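Long-range contacts in endoglucanase A (Clostridium longisporum, PDB 6Q1I), which hydrolyses internal beta-1,4-glucosidic linkages in cellulose, lichenan and cereal beta-glucans, and also cleaves xylan, through a family 5 glycoside hydrolase domain: residues H152-T157 with A203-T208; V229-H234 with V278-G283. All blocks are in the same frame, centred on the assembly; numbering follows the deposited sequence.

Contact 1: residues H152-T157 with A203-T208; sequences HLIFET and AVMMPT
F155 and E156 pair in parallel with V204 and M205, the two strand axes inclined at 26° and held by three backbone hydrogen bonds: F155 N to A203 O, M205 N to F155 O (2.7 Å) and T157 N to M205 O. One step back, a water donates to L153 O and accepts from A203 N, bridging the strands where they splay. On the face carrying E156 and M205, the methionine runs obliquely past I154, whose CG2 lies 4.0 Å from M205 CG. A bend at chi3 (56°) turns the methionine's CE toward the carboxylate, 3.5 Å from E156 OE1. That carboxylate has its polar partners elsewhere: OE2 makes a salt bridge to R73 and takes a hydrogen bond from N113. F155 and V204 point to the other face, against helix 175-194. T157 sits at the strand end, its CG2 3.7 Å from V204 CG1 and its OG1 3.3 Å from M206 CB; the hydroxyl is hydrogen-bonded to N185 of that helix. With helix 175-194 linking the two strands, this is a beta-alpha-beta crossover, the repeating element of the (beta/alpha)8 TIM barrel of family 5 glycoside hydrolases.

Contact 2: residues V229-H234 with V278-G283; sequences VIASVH and VPVVIG
I230 has its CG2 anti to the backbone N and its CG1 beside that nitrogen (chi1 -58°), a setting that divides its two branches between V281 and P279 of residues 278-283. I230 CG2 lies 3.7 Å from V281 CG2, while the side chains of I230 and P279 cross at about a right angle, I230 CG1 lying 4.1 Å from P279 CG. On the opposite face V233 CG2 sits between its own N and carbonyl carbon; from there the methyl touches V280 CG2 and I282 CG1, each at 4.1 Å. A231 fills the same face between V278 and V280, and F273 of helix 256-275 covers A231, V233 and V280 from outside. I230 and P279, by contrast, meet V18 of helix 14-20. Four hydrogen bonds join the parallel backbones: A231 N to P279 O, V281 N to A231 O, V233 N to V281 O and G283 N to V233 O. The second is the straightest, 168° at the hydrogen; the last is more bent, 140°. Beside it the H234 ring meets G283 obliquely, H234 CD2 3.9 Å from G283 C, and H234 ND1 is hydrogen-bonded to NE2 of Q160, which is altered here and holds the position assigned by similarity to the proton donor. Aliphatic groups thus make nearly all the side-chain contacts, S232 adds a hydroxyl on the V281 face, and backbone bonds hold the C-terminal end of strand 229-234, from which the imidazole probably helps position the residue at 160.

How the contacts relate
Contacts 1 and 2 sit side by side in the closed eight-stranded barrel, their centres about 8 Å apart, because strands 204-208 and 229-234 are neighbours. Probable hydrogen bonds from I230 N to V204 O and from S232 N to M206 O, both 2.9 Å, join them. M205 of contact 1 also packs on contact 2 inside the barrel: its CG lies 3.7 Å from I230 CB and its CE 3.8 Å from V281 CG1. Both contacts border the active-site positions, assigned by similarity and changed here. The E156 side chain is about 6 Å from that of Q284 (nucleophile), P207's about 7 Å from that of Q160 (proton donor), and H234's about 3 Å from each.

Contact 1: residues H152-T157 with A203-T208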
loop_
_atom_site.group_PDB
_atom_site.type_symbol
_atom_site.label_atom_id
_atom_site.label_comp_id
_atom_site.label_asym_id
_atom_site.label_seq_id
_atom_site.Cartn_x
_atom_site.Cartn_y
_atom_site.Cartn_z
ATOM N N HIS A 152 -3.167 12.047 10.721
ATOM C CA HIS A 152 -3.411 10.617 10.599
ATOM C C HIS A 152 -3.631 10.186 9.159
ATOM O O HIS A 152 -3.509 8.995 8.864
ATOM C CB HIS A 152 -4.585 10.189 11.454
ATOM C CG HIS A 152 -4.238 10.063 12.900
ATOM N ND1 HIS A 152 -4.050 11.157 13.713
ATOM C CD2 HIS A 152 -4.020 8.974 13.674
ATOM C CE1 HIS A 152 -3.737 10.749 14.930
ATOM N NE2 HIS A 152 -3.714 9.428 14.933
ATOM N N LEU A 153 -3.929 11.122 8.262
ATOM C CA LEU A 153 -4.060 10.818 6.841
ATOM C C LEU A 153 -2.723 11.047 6.140
ATOM O O LEU A 153 -2.178 12.161 6.158
ATOM C CB LEU A 153 -5.168 11.648 6.197
ATOM C CG LEU A 153 -5.388 11.372 4.710
ATOM C CD1 LEU A 153 -5.811 9.924 4.470
ATOM C CD2 LEU A 153 -6.420 12.331 4.145
ATOM N N ILE A 154 -2.238 9.994 5.485
ATOM C CA ILE A 154 -0.971 9.947 4.767
ATOM C C ILE A 154 -1.304 9.706 3.304
ATOM O O ILE A 154 -2.155 8.868 2.997
ATOM C CB ILE A 154 -0.146 8.757 5.309
ATOM C CG1 ILE A 154 0.151 8.928 6.798
ATOM C CG2 ILE A 154 1.143 8.572 4.526
ATOM C CD1 ILE A 154 0.508 7.630 7.484
ATOM N N PHE A 155 -0.659 10.436 2.396
ATOM C CA PHE A 155 -0.827 10.198 0.969
ATOM C C PHE A 155 0.296 9.288 0.473
ATOM O O PHE A 155 1.419 9.354 0.974
ATOM C CB PHE A 155 -0.782 11.503 0.166
ATOM C CG PHE A 155 -1.930 12.452 0.415
ATOM C CD1 PHE A 155 -3.160 12.022 0.880
ATOM C CD2 PHE A 155 -1.776 13.800 0.129
ATOM C CE1 PHE A 155 -4.199 12.926 1.079
ATOM C CE2 PHE A 155 -2.810 14.692 0.309
ATOM C CZ PHE A 155 -4.021 14.262 0.791
ATOM N N GLU A 156 -0.005 8.458 -0.529
ATOM C CA GLU A 156 0.982 7.603 -1.192
ATOM C C GLU A 156 0.855 7.833 -2.695
ATOM O O GLU A 156 -0.202 7.571 -3.274
ATOM C CB GLU A 156 0.743 6.132 -0.811
ATOM C CG GLU A 156 1.575 5.136 -1.596
ATOM C CD GLU A 156 1.139 3.696 -1.380
ATOM O OE1 GLU A 156 0.969 3.296 -0.213
ATOM O OE2 GLU A 156 0.933 2.978 -2.387
ATOM N N THR A 157 1.922 8.343 -3.324
ATOM C CA THR A 157 1.804 8.902 -4.673
ATOM C C THR A 157 1.354 7.865 -5.700
ATOM O O THR A 157 0.478 8.137 -6.536
ATOM C CB THR A 157 3.151 9.486 -5.107
ATOM O OG1 THR A 157 4.164 8.482 -4.963
ATOM C CG2 THR A 157 3.516 10.737 -4.284
ATOM N N ALA A 203 2.621 13.856 5.698
ATOM C CA ALA A 203 3.524 12.793 5.288
ATOM C C ALA A 203 3.083 12.229 3.946
ATOM O O ALA A 203 1.892 11.977 3.718
ATOM C CB ALA A 203 3.522 11.684 6.338
ATOM N N VAL A 204 4.058 12.001 3.067
ATOM C CA VAL A 204 3.804 11.462 1.736
ATOM C C VAL A 204 4.723 10.274 1.496
ATOM O O VAL A 204 5.950 10.427 1.476
ATOM C CB VAL A 204 3.978 12.523 0.635
ATOM C CG1 VAL A 204 3.763 11.891 -0.745
ATOM C CG2 VAL A 204 3.021 13.688 0.842
ATOM N N MET A 205 4.129 9.097 1.328
ATOM C CA MET A 205 4.819 7.894 0.897
ATOM C C MET A 205 4.973 7.890 -0.619
ATOM O O MET A 205 4.099 8.367 -1.351
ATOM C CB MET A 205 3.999 6.663 1.296
ATOM C CG MET A 205 4.027 6.361 2.773
ATOM S SD MET A 205 2.860 5.102 3.338
ATOM C CE MET A 205 3.310 3.730 2.299
ATOM N N MET A 206 6.095 7.337 -1.088
ATOM C CA MET A 206 6.306 7.171 -2.519
ATOM C C MET A 206 7.151 5.932 -2.745
ATOM O O MET A 206 8.074 5.671 -1.957
ATOM C CB MET A 206 6.980 8.384 -3.160
ATOM C CG MET A 206 8.254 8.841 -2.491
ATOM S SD MET A 206 8.847 10.418 -3.120
ATOM C CE MET A 206 7.439 11.423 -2.917
ATOM N N PRO A 207 6.849 5.146 -3.777
ATOM C CA PRO A 207 7.501 3.846 -3.937
ATOM C C PRO A 207 8.760 3.873 -4.787
ATOM O O PRO A 207 8.993 4.772 -5.603
ATOM C CB PRO A 207 6.432 3.021 -4.668
ATOM C CG PRO A 207 5.740 4.044 -5.524
ATOM C CD PRO A 207 5.694 5.291 -4.685
ATOM N N THR A 208 9.570 2.840 -4.580
ATOM C CA THR A 208 10.547 2.430 -5.565
ATOM C C THR A 208 9.828 1.901 -6.810
ATOM O O THR A 208 8.609 1.695 -6.818
ATOM C CB THR A 208 11.388 1.293 -4.996
ATOM O OG1 THR A 208 10.492 0.244 -4.635
ATOM C CG2 THR A 208 12.182 1.725 -3.776
HETATM O O HOH W 1 0.241 12.709 7.634
#

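Contact 2: residues V229-H234 with V278-G283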
loop_
_atom_site.group_PDB
_atom_site.type_symbol
_atom_site.label_atom_id
_atom_site.label_comp_id
_atom_site.label_asym_id
_atom_site.label_seq_id
_atom_site.Cartn_x
_atom_site.Cartn_y
_atom_site.Cartn_z
ATOM N N VAL A 229 8.906 12.977 3.550
ATOM C CA VAL A 229 8.765 11.856 2.626
ATOM C C VAL A 229 9.010 10.548 3.366
ATOM O O VAL A 229 9.866 10.464 4.259
ATOM C CB VAL A 229 9.747 12.009 1.447
ATOM C CG1 VAL A 229 9.824 10.726 0.605
ATOM C CG2 VAL A 229 9.348 13.213 0.593
ATOM N N ILE A 230 8.271 9.512 2.968
ATOM C CA ILE A 230 8.440 8.146 3.439
ATOM C C ILE A 230 8.623 7.259 2.213
ATOM O O ILE A 230 7.882 7.390 1.234
ATOM C CB ILE A 230 7.178 7.692 4.206
ATOM C CG1 ILE A 230 6.865 8.603 5.397
ATOM C CG2 ILE A 230 7.318 6.227 4.653
ATOM C CD1 ILE A 230 5.465 8.393 5.978
ATOM N N ALA A 231 9.593 6.349 2.256
ATOM C CA ALA A 231 9.721 5.357 1.193
ATOM C C ALA A 231 8.689 4.243 1.375
ATOM O O ALA A 231 8.450 3.786 2.496
ATOM C CB ALA A 231 11.124 4.755 1.217
ATOM N N SER A 232 8.124 3.775 0.260
ATOM C CA SER A 232 7.175 2.666 0.232
ATOM C C SER A 232 7.793 1.477 -0.496
ATOM O O SER A 232 8.200 1.595 -1.655
ATOM C CB SER A 232 5.895 3.084 -0.502
ATOM O OG SER A 232 5.041 1.975 -0.705
ATOM N N VAL A 233 7.823 0.317 0.165
ATOM C CA VAL A 233 8.120 -0.948 -0.491
ATOM C C VAL A 233 7.036 -1.952 -0.127
ATOM O O VAL A 233 6.360 -1.829 0.897
ATOM C CB VAL A 233 9.523 -1.518 -0.167
ATOM C CG1 VAL A 233 10.612 -0.571 -0.629
ATOM C CG2 VAL A 233 9.671 -1.810 1.315
ATOM N N HIS A 234 6.871 -2.946 -0.997
ATOM C CA HIS A 234 6.013 -4.101 -0.755
ATOM C C HIS A 234 6.918 -5.317 -0.683
ATOM O O HIS A 234 7.868 -5.442 -1.463
ATOM C CB HIS A 234 4.976 -4.240 -1.867
ATOM C CG HIS A 234 4.076 -3.052 -1.969
ATOM N ND1 HIS A 234 3.236 -2.840 -3.034
ATOM C CD2 HIS A 234 3.905 -1.996 -1.141
ATOM C CE1 HIS A 234 2.592 -1.701 -2.867
ATOM N NE2 HIS A 234 2.976 -1.170 -1.723
ATOM N N VAL A 278 15.284 9.016 5.009
ATOM C CA VAL A 278 13.840 8.828 5.133
ATOM C C VAL A 278 13.467 7.550 5.871
ATOM O O VAL A 278 14.198 6.548 5.811
ATOM C CB VAL A 278 13.129 8.854 3.760
ATOM C CG1 VAL A 278 13.284 10.214 3.110
ATOM C CG2 VAL A 278 13.591 7.716 2.849
ATOM N N PRO A 279 12.306 7.528 6.520
ATOM C CA PRO A 279 11.750 6.266 7.016
ATOM C C PRO A 279 11.181 5.442 5.874
ATOM O O PRO A 279 11.072 5.899 4.734
ATOM C CB PRO A 279 10.650 6.710 7.979
ATOM C CG PRO A 279 10.306 8.104 7.568
ATOM C CD PRO A 279 11.422 8.678 6.760
ATOM N N VAL A 280 10.797 4.207 6.202
ATOM C CA VAL A 280 10.224 3.266 5.247
ATOM C C VAL A 280 8.993 2.605 5.857
ATOM O O VAL A 280 8.972 2.271 7.046
ATOM C CB VAL A 280 11.269 2.231 4.759
ATOM C CG1 VAL A 280 11.888 1.457 5.923
ATOM C CG2 VAL A 280 10.668 1.287 3.728
ATOM N N VAL A 281 7.965 2.421 5.032
ATOM C CA VAL A 281 6.768 1.669 5.383
ATOM C C VAL A 281 6.641 0.517 4.398
ATOM O O VAL A 281 6.737 0.719 3.182
ATOM C CB VAL A 281 5.512 2.557 5.330
ATOM C CG1 VAL A 281 4.231 1.717 5.328
ATOM C CG2 VAL A 281 5.507 3.570 6.472
ATOM N N ILE A 282 6.408 -0.684 4.918
ATOM C CA ILE A 282 6.081 -1.847 4.098
ATOM C C ILE A 282 4.564 -1.820 3.917
ATOM O O ILE A 282 3.804 -2.273 4.780
ATOM C CB ILE A 282 6.573 -3.149 4.731
ATOM C CG1 ILE A 282 8.099 -3.141 4.843
ATOM C CG2 ILE A 282 6.119 -4.344 3.909
ATOM C CD1 ILE A 282 8.673 -4.252 5.696
ATOM N N GLY A 283 4.108 -1.258 2.792
ATOM C CA GLY A 283 2.690 -1.021 2.605
ATOM C C GLY A 283 1.880 -2.226 2.197
ATOM O O GLY A 283 0.644 -2.161 2.230
#